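Local coordinates for lipoprotein, putative (Bacillus anthracis, PDB 4O4A) that is of unknown function but probably binds lipid, as a member of an uncharacterised sequence family, at residues Glu36-Pro49 against Trp117-Thr129. Residues are numbered along the deposited sequence; the frame is centred on the assembly and turned at random.
Sequences EEYEGDLIVVYNVP and WEFPFANLEVTRT
With CG anti to the backbone N in both N47 (chi1 -164°) and W117 (chi1 -168°), amide and indole swing together, their planes 14° apart, and each donates across the contact. W117 NE1 reaches N47 O at 2.8 Å, nearly in line with the carbonyl, while N47 ND2 runs almost straight to E118 O, also 2.8 Å. The bond to E118 O fixes the amide's rotation, while the NE1 bond holds the indole edge against the N47 backbone; W117 and E118 are poorly ordered, so the detail here is less certain. P49 CG sits above one face of the indole, displaced toward its rim.

At the other end the extended E39 side chain brings OE2 to T129 OG1 at 2.9 Å, received on the syn lone pair; R128 N, T129 N and T127 OG1 add weaker bonds. T127 OG1 is also bonded to A130 N.

Between these ends the strands pair antiparallel from G40-V126 to V45-F121, and Y46 N continues the ladder to P120 O (2.8 Å). L42 CD1 packs on V126 CG1 at 4.0 Å. On the opposite face the carboxylates of D41 and E125 come close, a proximity probably eased by R140, which bridges to both.

Strands 40-45 and 117-126 form the middle of a four-stranded sheet, flanked by 70-72 and 104-114, with helix 149-166 packed on I43, V45 and F121.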
loop_
_atom_site.group_PDB
_atom_site.type_symbol
_atom_site.label_atom_id
_atom_site.label_comp_id
_atom_site.label_asym_id
_atom_site.label_seq_id
_atom_site.Cartn_x
_atom_site.Cartn_y
_atom_site.Cartn_z
ATOM N N GLU B 36 -15.955 -4.267 23.969
ATOM C CA GLU B 36 -14.603 -4.735 24.318
ATOM C C GLU B 36 -13.699 -5.112 23.155
ATOM O O GLU B 36 -12.485 -4.932 23.229
ATOM C CB GLU B 36 -14.685 -5.926 25.263
ATOM C CG GLU B 36 -15.294 -7.169 24.652
ATOM C CD GLU B 36 -15.380 -8.309 25.638
ATOM O OE1 GLU B 36 -14.991 -8.112 26.814
ATOM O OE2 GLU B 36 -15.847 -9.400 25.235
ATOM N N GLU B 37 -14.284 -5.644 22.092
ATOM C CA GLU B 37 -13.497 -6.064 20.946
ATOM C C GLU B 37 -13.126 -4.922 20.003
ATOM O O GLU B 37 -12.257 -5.090 19.145
ATOM C CB GLU B 37 -14.195 -7.218 20.183
ATOM C CG GLU B 37 -15.646 -6.970 19.731
ATOM C CD GLU B 37 -16.696 -7.136 20.842
ATOM O OE1 GLU B 37 -17.544 -6.226 21.013
ATOM O OE2 GLU B 37 -16.675 -8.169 21.550
ATOM N N TYR B 38 -13.747 -3.756 20.170
ATOM C CA TYR B 38 -13.477 -2.629 19.274
ATOM C C TYR B 38 -12.195 -1.876 19.562
ATOM O O TYR B 38 -11.780 -1.712 20.714
ATOM C CB TYR B 38 -14.617 -1.629 19.294
ATOM C CG TYR B 38 -14.466 -0.556 18.235
ATOM C CD1 TYR B 38 -14.863 -0.798 16.913
ATOM C CD2 TYR B 38 -13.926 0.688 18.540
ATOM C CE1 TYR B 38 -14.728 0.167 15.936
ATOM C CE2 TYR B 38 -13.790 1.657 17.567
ATOM C CZ TYR B 38 -14.198 1.383 16.270
ATOM O OH TYR B 38 -14.071 2.326 15.306
ATOM N N GLU B 39 -11.572 -1.423 18.485
ATOM C CA GLU B 39 -10.357 -0.651 18.573
ATOM C C GLU B 39 -10.407 0.344 17.443
ATOM O O GLU B 39 -10.785 -0.000 16.330
ATOM C CB GLU B 39 -9.124 -1.554 18.465
ATOM C CG GLU B 39 -7.802 -0.867 18.809
ATOM C CD GLU B 39 -6.639 -1.849 18.980
ATOM O OE1 GLU B 39 -6.741 -2.998 18.487
ATOM O OE2 GLU B 39 -5.629 -1.477 19.632
ATOM N N GLY B 40 -10.070 1.594 17.733
ATOM C CA GLY B 40 -10.035 2.591 16.695
ATOM C C GLY B 40 -10.807 3.847 16.970
ATOM O O GLY B 40 -11.018 4.229 18.110
ATOM N N ASP B 41 -11.232 4.476 15.889
ATOM C CA ASP B 41 -11.938 5.735 15.932
ATOM C C ASP B 41 -13.337 5.601 16.465
ATOM O O ASP B 41 -14.003 4.623 16.192
ATOM C CB ASP B 41 -11.997 6.308 14.535
ATOM C CG ASP B 41 -10.623 6.527 13.949
ATOM O OD1 ASP B 41 -9.804 7.206 14.603
ATOM O OD2 ASP B 41 -10.361 6.025 12.839
ATOM N N LEU B 42 -13.769 6.605 17.231
ATOM C CA LEU B 42 -15.095 6.638 17.813
ATOM C C LEU B 42 -15.763 7.958 17.464
ATOM O O LEU B 42 -15.129 9.024 17.475
ATOM C CB LEU B 42 -15.026 6.512 19.328
ATOM C CG LEU B 42 -14.488 5.202 19.864
ATOM C CD1 LEU B 42 -14.251 5.307 21.357
ATOM C CD2 LEU B 42 -15.434 4.066 19.558
ATOM N N ILE B 43 -17.048 7.888 17.165
ATOM C CA ILE B 43 -17.787 9.075 16.832
ATOM C C ILE B 43 -19.128 9.097 17.543
ATOM O O ILE B 43 -19.847 8.101 17.583
ATOM C CB ILE B 43 -18.024 9.179 15.322
ATOM C CG1 ILE B 43 -16.691 9.157 14.565
ATOM C CG2 ILE B 43 -18.788 10.446 15.007
ATOM C CD1 ILE B 43 -16.803 9.251 13.054
ATOM N N VAL B 44 -19.440 10.256 18.111
ATOM C CA VAL B 44 -20.712 10.477 18.765
ATOM C C VAL B 44 -21.347 11.635 18.044
ATOM O O VAL B 44 -20.700 12.670 17.849
ATOM C CB VAL B 44 -20.553 10.872 20.234
ATOM C CG1 VAL B 44 -21.925 11.043 20.870
ATOM C CG2 VAL B 44 -19.770 9.820 20.989
ATOM N N VAL B 45 -22.585 11.477 17.614
ATOM C CA VAL B 45 -23.269 12.564 16.920
ATOM C C VAL B 45 -24.514 12.908 17.696
ATOM O O VAL B 45 -25.318 12.035 18.009
ATOM C CB VAL B 45 -23.643 12.199 15.490
ATOM C CG1 VAL B 45 -24.317 13.390 14.808
ATOM C CG2 VAL B 45 -22.412 11.776 14.715
ATOM N N TYR B 46 -24.662 14.187 18.004
ATOM C CA TYR B 46 -25.783 14.658 18.795
ATOM C C TYR B 46 -26.851 15.350 17.960
ATOM O O TYR B 46 -26.681 15.603 16.761
ATOM C CB TYR B 46 -25.275 15.647 19.849
ATOM C CG TYR B 46 -24.366 15.035 20.899
ATOM C CD1 TYR B 46 -23.024 14.824 20.638
ATOM C CD2 TYR B 46 -24.854 14.702 22.154
ATOM C CE1 TYR B 46 -22.195 14.268 21.595
ATOM C CE2 TYR B 46 -24.040 14.153 23.119
ATOM C CZ TYR B 46 -22.706 13.936 22.830
ATOM O OH TYR B 46 -21.884 13.409 23.799
ATOM N N ASN B 47 -27.962 15.639 18.625
ATOM C CA ASN B 47 -29.073 16.342 18.030
ATOM C C ASN B 47 -29.623 15.651 16.786
ATOM O O ASN B 47 -30.057 16.302 15.854
ATOM C CB ASN B 47 -28.654 17.767 17.699
ATOM C CG ASN B 47 -29.831 18.666 17.451
ATOM O OD1 ASN B 47 -30.876 18.536 18.091
ATOM N ND2 ASN B 47 -29.671 19.594 16.530
ATOM N N VAL B 48 -29.613 14.326 16.792
ATOM C CA VAL B 48 -30.154 13.549 15.687
ATOM C C VAL B 48 -31.596 13.192 16.039
ATOM O O VAL B 48 -31.838 12.377 16.932
ATOM C CB VAL B 48 -29.354 12.265 15.471
ATOM C CG1 VAL B 48 -29.941 11.445 14.329
ATOM C CG2 VAL B 48 -27.901 12.602 15.194
ATOM N N PRO B 49 -32.560 13.785 15.337
ATOM C CA PRO B 49 -33.956 13.510 15.667
ATOM C C PRO B 49 -34.351 12.076 15.349
ATOM O O PRO B 49 -33.935 11.530 14.329
ATOM C CB PRO B 49 -34.729 14.492 14.783
ATOM C CG PRO B 49 -33.830 14.725 13.612
ATOM C CD PRO B 49 -32.426 14.612 14.127
ATOM N N TRP B 117 -29.905 22.138 9.562
ATOM C CA TRP B 117 -29.873 21.409 10.829
ATOM C C TRP B 117 -28.434 21.161 11.283
ATOM O O TRP B 117 -27.609 20.677 10.509
ATOM C CB TRP B 117 -30.608 20.077 10.674
ATOM C CG TRP B 117 -30.888 19.395 11.963
ATOM C CD1 TRP B 117 -30.045 18.570 12.664
ATOM C CD2 TRP B 117 -32.108 19.455 12.711
ATOM N NE1 TRP B 117 -30.669 18.122 13.802
ATOM C CE2 TRP B 117 -31.935 18.649 13.856
ATOM C CE3 TRP B 117 -33.331 20.111 12.526
ATOM C CZ2 TRP B 117 -32.938 18.480 14.810
ATOM C CZ3 TRP B 117 -34.328 19.941 13.479
ATOM C CH2 TRP B 117 -34.123 19.132 14.607
ATOM N N GLU B 118 -28.146 21.480 12.543
ATOM C CA GLU B 118 -26.800 21.316 13.092
ATOM C C GLU B 118 -26.660 20.074 13.945
ATOM O O GLU B 118 -27.484 19.814 14.807
ATOM C CB GLU B 118 -26.425 22.522 13.928
ATOM C CG GLU B 118 -26.476 23.820 13.153
ATOM C CD GLU B 118 -26.053 25.011 13.978
ATOM O OE1 GLU B 118 -26.611 26.105 13.747
ATOM O OE2 GLU B 118 -25.190 24.851 14.865
ATOM N N PHE B 119 -25.612 19.305 13.676
ATOM C CA PHE B 119 -25.312 18.106 14.425
ATOM C C PHE B 119 -23.982 18.290 15.107
ATOM O O PHE B 119 -22.944 18.236 14.451
ATOM C CB PHE B 119 -25.176 16.865 13.527
ATOM C CG PHE B 119 -26.406 16.530 12.730
ATOM C CD1 PHE B 119 -27.460 15.837 13.302
ATOM C CD2 PHE B 119 -26.477 16.859 11.387
ATOM C CE1 PHE B 119 -28.576 15.507 12.556
ATOM C CE2 PHE B 119 -27.586 16.530 10.632
ATOM C CZ PHE B 119 -28.635 15.848 11.215
ATOM N N PRO B 120 -23.993 18.525 16.419
ATOM C CA PRO B 120 -22.704 18.577 17.090
ATOM C C PRO B 120 -22.122 17.177 17.110
ATOM O O PRO B 120 -22.876 16.203 17.179
ATOM C CB PRO B 120 -23.047 19.032 18.523
ATOM C CG PRO B 120 -24.481 19.409 18.515
ATOM C CD PRO B 120 -25.117 18.737 17.336
ATOM N N PHE B 121 -20.802 17.058 17.080
ATOM C CA PHE B 121 -20.176 15.733 17.130
ATOM C C PHE B 121 -18.886 15.719 17.918
ATOM O O PHE B 121 -18.297 16.767 18.218
ATOM C CB PHE B 121 -19.868 15.248 15.729
ATOM C CG PHE B 121 -18.918 16.142 14.982
ATOM C CD1 PHE B 121 -17.561 16.034 15.172
ATOM C CD2 PHE B 121 -19.391 17.093 14.089
ATOM C CE1 PHE B 121 -16.688 16.857 14.491
ATOM C CE2 PHE B 121 -18.522 17.919 13.406
ATOM C CZ PHE B 121 -17.169 17.801 13.612
ATOM N N ALA B 122 -18.440 14.507 18.231
ATOM C CA ALA B 122 -17.214 14.317 18.950
ATOM C C ALA B 122 -16.443 13.166 18.351
ATOM O O ALA B 122 -17.010 12.123 18.014
ATOM C CB ALA B 122 -17.500 14.050 20.414
ATOM N N ASN B 123 -15.135 13.364 18.235
ATOM C CA ASN B 123 -14.233 12.357 17.721
ATOM C C ASN B 123 -13.311 11.890 18.805
ATOM O O ASN B 123 -12.584 12.687 19.404
ATOM C CB ASN B 123 -13.407 12.919 16.582
ATOM C CG ASN B 123 -14.168 12.992 15.300
ATOM O OD1 ASN B 123 -14.590 11.970 14.785
ATOM N ND2 ASN B 123 -14.310 14.197 14.745
ATOM N N LEU B 124 -13.366 10.602 19.092
ATOM C CA LEU B 124 -12.492 10.007 20.068
ATOM C C LEU B 124 -11.868 8.801 19.437
ATOM O O LEU B 124 -12.263 8.365 18.372
ATOM C CB LEU B 124 -13.238 9.545 21.308
ATOM C CG LEU B 124 -13.931 10.590 22.160
ATOM C CD1 LEU B 124 -15.338 10.752 21.631
ATOM C CD2 LEU B 124 -13.985 10.147 23.614
ATOM N N GLU B 125 -10.904 8.240 20.135
ATOM C CA GLU B 125 -10.207 7.095 19.647
ATOM C C GLU B 125 -9.860 6.248 20.838
ATOM O O GLU B 125 -9.482 6.763 21.897
ATOM C CB GLU B 125 -8.963 7.563 18.916
ATOM C CG GLU B 125 -8.182 6.472 18.240
ATOM C CD GLU B 125 -6.950 6.986 17.523
ATOM O OE1 GLU B 125 -6.838 8.205 17.280
ATOM O OE2 GLU B 125 -6.080 6.151 17.202
ATOM N N VAL B 126 -9.970 4.941 20.673
ATOM C CA VAL B 126 -9.667 4.027 21.758
ATOM C C VAL B 126 -8.648 3.020 21.298
ATOM O O VAL B 126 -8.556 2.707 20.094
ATOM C CB VAL B 126 -10.933 3.282 22.224
ATOM C CG1 VAL B 126 -11.523 2.431 21.101
ATOM C CG2 VAL B 126 -10.646 2.414 23.427
ATOM N N THR B 127 -7.896 2.499 22.263
ATOM C CA THR B 127 -6.918 1.446 22.005
ATOM C C THR B 127 -6.951 0.430 23.140
ATOM O O THR B 127 -7.371 0.739 24.273
ATOM C CB THR B 127 -5.482 1.998 21.893
ATOM O OG1 THR B 127 -4.571 0.949 21.583
ATOM C CG2 THR B 127 -5.043 2.649 23.187
ATOM N N ARG B 128 -6.541 -0.792 22.813
ATOM C CA ARG B 128 -6.401 -1.868 23.795
ATOM C C ARG B 128 -4.919 -2.220 23.833
ATOM O O ARG B 128 -4.353 -2.527 24.878
ATOM C CB ARG B 128 -7.182 -3.073 23.344
ATOM C CG ARG B 128 -8.635 -2.759 23.020
ATOM C CD ARG B 128 -9.260 -3.794 22.081
ATOM N NE ARG B 128 -8.904 -5.174 22.396
ATOM C CZ ARG B 128 -8.999 -6.155 21.504
ATOM N NH1 ARG B 128 -9.380 -5.889 20.262
ATOM N NH2 ARG B 128 -8.674 -7.392 21.833
ATOM N N THR B 129 -4.318 -2.145 22.652
ATOM C CA THR B 129 -2.931 -2.410 22.381
ATOM C C THR B 129 -1.911 -1.475 22.992
ATOM O O THR B 129 -0.917 -1.925 23.541
ATOM C CB THR B 129 -2.744 -2.270 20.845
ATOM O OG1 THR B 129 -3.440 -3.336 20.182
ATOM C CG2 THR B 129 -1.261 -2.269 20.424
#